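Local coordinates for protein choline dehydrogenase and related flavoproteins (Aspergillus oryzae, PDB 3Q9T) that oxidises formate as a flavoenzyme of the glucose-methanol-choline oxidoreductase family, carrying an 8-formyl-FAD cofactor at its catalytic site, at residues P390-G401 / H416-R425. Numbering follows the deposited sequence.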
# COMPACT_ATOMS: atom_id res chain seq x y z
N PRO A 390 26.28 13.77 -9.15
CA PRO A 390 25.21 13.43 -10.09
C PRO A 390 23.86 13.72 -9.45
O PRO A 390 23.77 13.89 -8.24
CB PRO A 390 25.34 11.91 -10.26
CG PRO A 390 26.73 11.59 -9.82
CD PRO A 390 27.09 12.59 -8.78
N HIS A 391 22.81 13.78 -10.27
CA HIS A 391 21.45 13.75 -9.76
C HIS A 391 20.87 12.33 -9.81
O HIS A 391 20.06 11.95 -8.95
CB HIS A 391 20.56 14.70 -10.55
CG HIS A 391 20.85 16.14 -10.30
ND1 HIS A 391 20.90 17.08 -11.30
CD2 HIS A 391 21.10 16.80 -9.14
CE1 HIS A 391 21.16 18.26 -10.78
NE2 HIS A 391 21.30 18.12 -9.47
N PHE A 392 21.29 11.55 -10.80
CA PHE A 392 20.74 10.20 -10.97
C PHE A 392 21.80 9.16 -11.25
O PHE A 392 22.88 9.47 -11.74
CB PHE A 392 19.71 10.16 -12.10
CG PHE A 392 18.46 10.92 -11.78
CD1 PHE A 392 17.35 10.24 -11.28
CD2 PHE A 392 18.40 12.30 -11.95
CE1 PHE A 392 16.19 10.95 -10.96
CE2 PHE A 392 17.25 13.01 -11.65
CZ PHE A 392 16.14 12.34 -11.14
N GLU A 393 21.46 7.92 -10.89
CA GLU A 393 22.08 6.76 -11.52
C GLU A 393 21.00 6.18 -12.42
O GLU A 393 19.90 5.86 -11.96
CB GLU A 393 22.55 5.70 -10.51
CG GLU A 393 22.80 4.34 -11.17
CD GLU A 393 23.53 3.34 -10.26
OE1 GLU A 393 23.64 2.15 -10.65
OE2 GLU A 393 24.01 3.72 -9.17
N LEU A 394 21.32 6.09 -13.71
CA LEU A 394 20.42 5.49 -14.68
C LEU A 394 20.94 4.12 -15.10
O LEU A 394 21.94 4.01 -15.81
CB LEU A 394 20.28 6.39 -15.90
CG LEU A 394 19.79 7.78 -15.54
CD1 LEU A 394 19.73 8.70 -16.79
CD2 LEU A 394 18.42 7.66 -14.86
N ASP A 395 20.26 3.08 -14.62
CA ASP A 395 20.61 1.72 -14.96
C ASP A 395 19.81 1.25 -16.14
O ASP A 395 18.58 1.24 -16.10
CB ASP A 395 20.38 0.78 -13.77
CG ASP A 395 21.11 1.25 -12.54
OD1 ASP A 395 22.33 1.58 -12.65
OD2 ASP A 395 20.47 1.33 -11.47
N PHE A 396 20.52 0.84 -17.19
CA PHE A 396 19.88 0.34 -18.38
C PHE A 396 19.92 -1.17 -18.43
O PHE A 396 20.83 -1.74 -19.02
CB PHE A 396 20.53 0.97 -19.60
CG PHE A 396 20.49 2.47 -19.58
CD1 PHE A 396 19.36 3.14 -19.99
CD2 PHE A 396 21.57 3.20 -19.12
CE1 PHE A 396 19.29 4.52 -19.95
CE2 PHE A 396 21.52 4.58 -19.07
CZ PHE A 396 20.38 5.24 -19.49
N VAL A 397 18.95 -1.80 -17.79
CA VAL A 397 18.91 -3.26 -17.70
C VAL A 397 18.37 -3.79 -19.02
O VAL A 397 17.31 -3.36 -19.47
CB VAL A 397 18.01 -3.72 -16.54
CG1 VAL A 397 18.02 -5.23 -16.42
CG2 VAL A 397 18.47 -3.09 -15.24
N CYS A 398 19.11 -4.69 -19.66
CA CYS A 398 18.76 -5.12 -21.01
C CYS A 398 17.81 -6.30 -21.06
O CYS A 398 18.03 -7.24 -21.82
CB CYS A 398 20.02 -5.41 -21.86
SG CYS A 398 21.14 -6.61 -21.14
N MET A 399 16.76 -6.24 -20.25
CA MET A 399 15.62 -7.15 -20.39
C MET A 399 14.53 -6.72 -19.42
O MET A 399 14.77 -5.85 -18.58
CB MET A 399 16.02 -8.62 -20.18
CG MET A 399 16.01 -9.12 -18.75
SD MET A 399 16.31 -10.91 -18.59
CE MET A 399 15.61 -11.52 -20.07
N PHE A 400 13.34 -7.29 -19.53
CA PHE A 400 12.32 -7.00 -18.54
C PHE A 400 12.81 -7.48 -17.18
O PHE A 400 13.24 -8.62 -17.05
CB PHE A 400 11.00 -7.70 -18.86
CG PHE A 400 9.89 -7.34 -17.90
CD1 PHE A 400 9.11 -6.22 -18.12
CD2 PHE A 400 9.66 -8.11 -16.78
CE1 PHE A 400 8.09 -5.88 -17.26
CE2 PHE A 400 8.62 -7.78 -15.90
CZ PHE A 400 7.84 -6.66 -16.14
N GLY A 401 12.75 -6.62 -16.17
CA GLY A 401 13.21 -6.98 -14.84
C GLY A 401 12.11 -6.98 -13.78
O GLY A 401 11.64 -5.91 -13.36
N HIS A 416 12.65 -6.41 -24.07
CA HIS A 416 12.43 -5.16 -23.36
C HIS A 416 13.71 -4.55 -22.82
O HIS A 416 14.74 -5.21 -22.72
CB HIS A 416 11.44 -5.40 -22.22
CG HIS A 416 10.12 -5.93 -22.69
ND1 HIS A 416 9.95 -7.26 -23.04
CD2 HIS A 416 8.94 -5.32 -22.92
CE1 HIS A 416 8.70 -7.44 -23.44
NE2 HIS A 416 8.07 -6.28 -23.38
N LEU A 417 13.63 -3.26 -22.51
CA LEU A 417 14.65 -2.60 -21.72
C LEU A 417 13.98 -2.15 -20.42
O LEU A 417 12.87 -1.65 -20.44
CB LEU A 417 15.20 -1.40 -22.50
CG LEU A 417 15.95 -0.31 -21.71
CD1 LEU A 417 17.31 -0.79 -21.24
CD2 LEU A 417 16.09 0.94 -22.56
N THR A 418 14.65 -2.36 -19.29
CA THR A 418 14.15 -1.82 -18.03
C THR A 418 15.08 -0.71 -17.54
O THR A 418 16.22 -0.98 -17.17
CB THR A 418 14.04 -2.91 -16.94
OG1 THR A 418 13.20 -3.99 -17.39
CG2 THR A 418 13.45 -2.32 -15.64
N VAL A 419 14.60 0.53 -17.57
CA VAL A 419 15.41 1.67 -17.13
C VAL A 419 15.10 1.96 -15.67
O VAL A 419 13.96 2.27 -15.32
CB VAL A 419 15.10 2.95 -17.94
CG1 VAL A 419 15.89 4.13 -17.40
CG2 VAL A 419 15.39 2.75 -19.41
N VAL A 420 16.12 1.88 -14.82
CA VAL A 420 15.93 2.19 -13.42
C VAL A 420 16.32 3.66 -13.18
O VAL A 420 17.50 4.02 -13.26
CB VAL A 420 16.74 1.23 -12.52
CG1 VAL A 420 16.43 1.49 -11.07
CG2 VAL A 420 16.42 -0.22 -12.87
N VAL A 421 15.33 4.51 -12.93
CA VAL A 421 15.62 5.91 -12.65
C VAL A 421 15.76 6.10 -11.14
O VAL A 421 14.79 6.15 -10.37
CB VAL A 421 14.57 6.86 -13.29
CG1 VAL A 421 15.02 8.30 -13.18
CG2 VAL A 421 14.40 6.52 -14.75
N ASP A 422 17.02 6.13 -10.72
CA ASP A 422 17.39 6.13 -9.32
C ASP A 422 17.79 7.55 -8.89
O ASP A 422 18.83 8.06 -9.33
CB ASP A 422 18.55 5.16 -9.16
CG ASP A 422 19.08 5.09 -7.75
OD1 ASP A 422 18.83 6.03 -6.95
OD2 ASP A 422 19.78 4.10 -7.44
N LEU A 423 16.98 8.19 -8.05
CA LEU A 423 17.31 9.54 -7.53
C LEU A 423 18.36 9.34 -6.45
O LEU A 423 18.10 8.80 -5.36
CB LEU A 423 16.08 10.21 -6.94
CG LEU A 423 15.90 11.72 -6.82
CD1 LEU A 423 15.16 12.01 -5.52
CD2 LEU A 423 17.19 12.52 -6.91
N VAL A 424 19.57 9.77 -6.76
CA VAL A 424 20.73 9.34 -6.01
C VAL A 424 21.07 10.39 -4.92
O VAL A 424 21.70 10.09 -3.90
CB VAL A 424 21.84 9.08 -7.05
CG1 VAL A 424 23.06 9.91 -6.80
CG2 VAL A 424 22.11 7.58 -7.21
N ARG A 425 20.59 11.61 -5.13
CA ARG A 425 20.76 12.71 -4.18
C ARG A 425 19.40 13.32 -3.79
O ARG A 425 19.13 14.47 -4.13
CB ARG A 425 21.64 13.79 -4.80
CG ARG A 425 23.10 13.36 -4.94
CD ARG A 425 23.93 13.86 -3.77
NE ARG A 425 23.39 13.42 -2.49
CZ ARG A 425 23.74 12.30 -1.87
NH1 ARG A 425 24.62 11.45 -2.39
NH2 ARG A 425 23.18 12.00 -0.71
O HOH W 1 20.09 2.13 -8.99
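Glu-393 and Asp-422, Asp-395 and Val-420, and Val-397 and Thr-418 form the hydrogen-bonded pairs of two neighbouring antiparallel strands, each pair joined by two backbone bonds. Val-420 N reaches Asp-395 O at 2.8 Å, nearly straight at 168°. Beyond Glu-393 and Asp-422, Val-424 N adds a bond to His-391 O.

Past Val-397 and Thr-418 the chain turns at Cys-398, the centre of an inverse gamma turn, and a side chain takes over: Thr-418 OG1 donates to Met-399 O at 2.7 Å. With OG1 anti to its own carbonyl carbon, beside the backbone N (chi1 -56°), the hydroxyl is directed at this loop carbonyl; threonine suits the spot by combining a strand-compatible beta branch with a donor.

The face bearing Phe-392, Leu-394 and Phe-396 is apolar. Val-421 CG1 touches both the Phe-392 ring, at CD1 (3.6 Å), and Leu-394 CD2 (3.8 Å), while Val-419 CG2 meets Phe-396 CD1 at 4.0 Å. Beta-branched valines suit the extended backbone, and their short branches pack against these larger residues.

On the other face, three buried acids cluster at the Glu-393 end, while Val-420 packs on Asp-395 and Val-397. One water donates to Asp-395 OD2 (2.6 Å) and Asp-422 OD2 (2.5 Å). Arg-553 supplies counter-charge through a salt bridge to Asp-395, and its backbone N bonds Glu-393 OE2. Glu-393 lies about 7 Å from the flavin cofactor, side chain to ligand, which places this end near the flavin site.

Within the large mixed sheet, strand 392-397 lies between strands 353-358 and 415-423, the latter pairing in turn with 308-316; helix 454-473 packs on Leu-394 and Val-419.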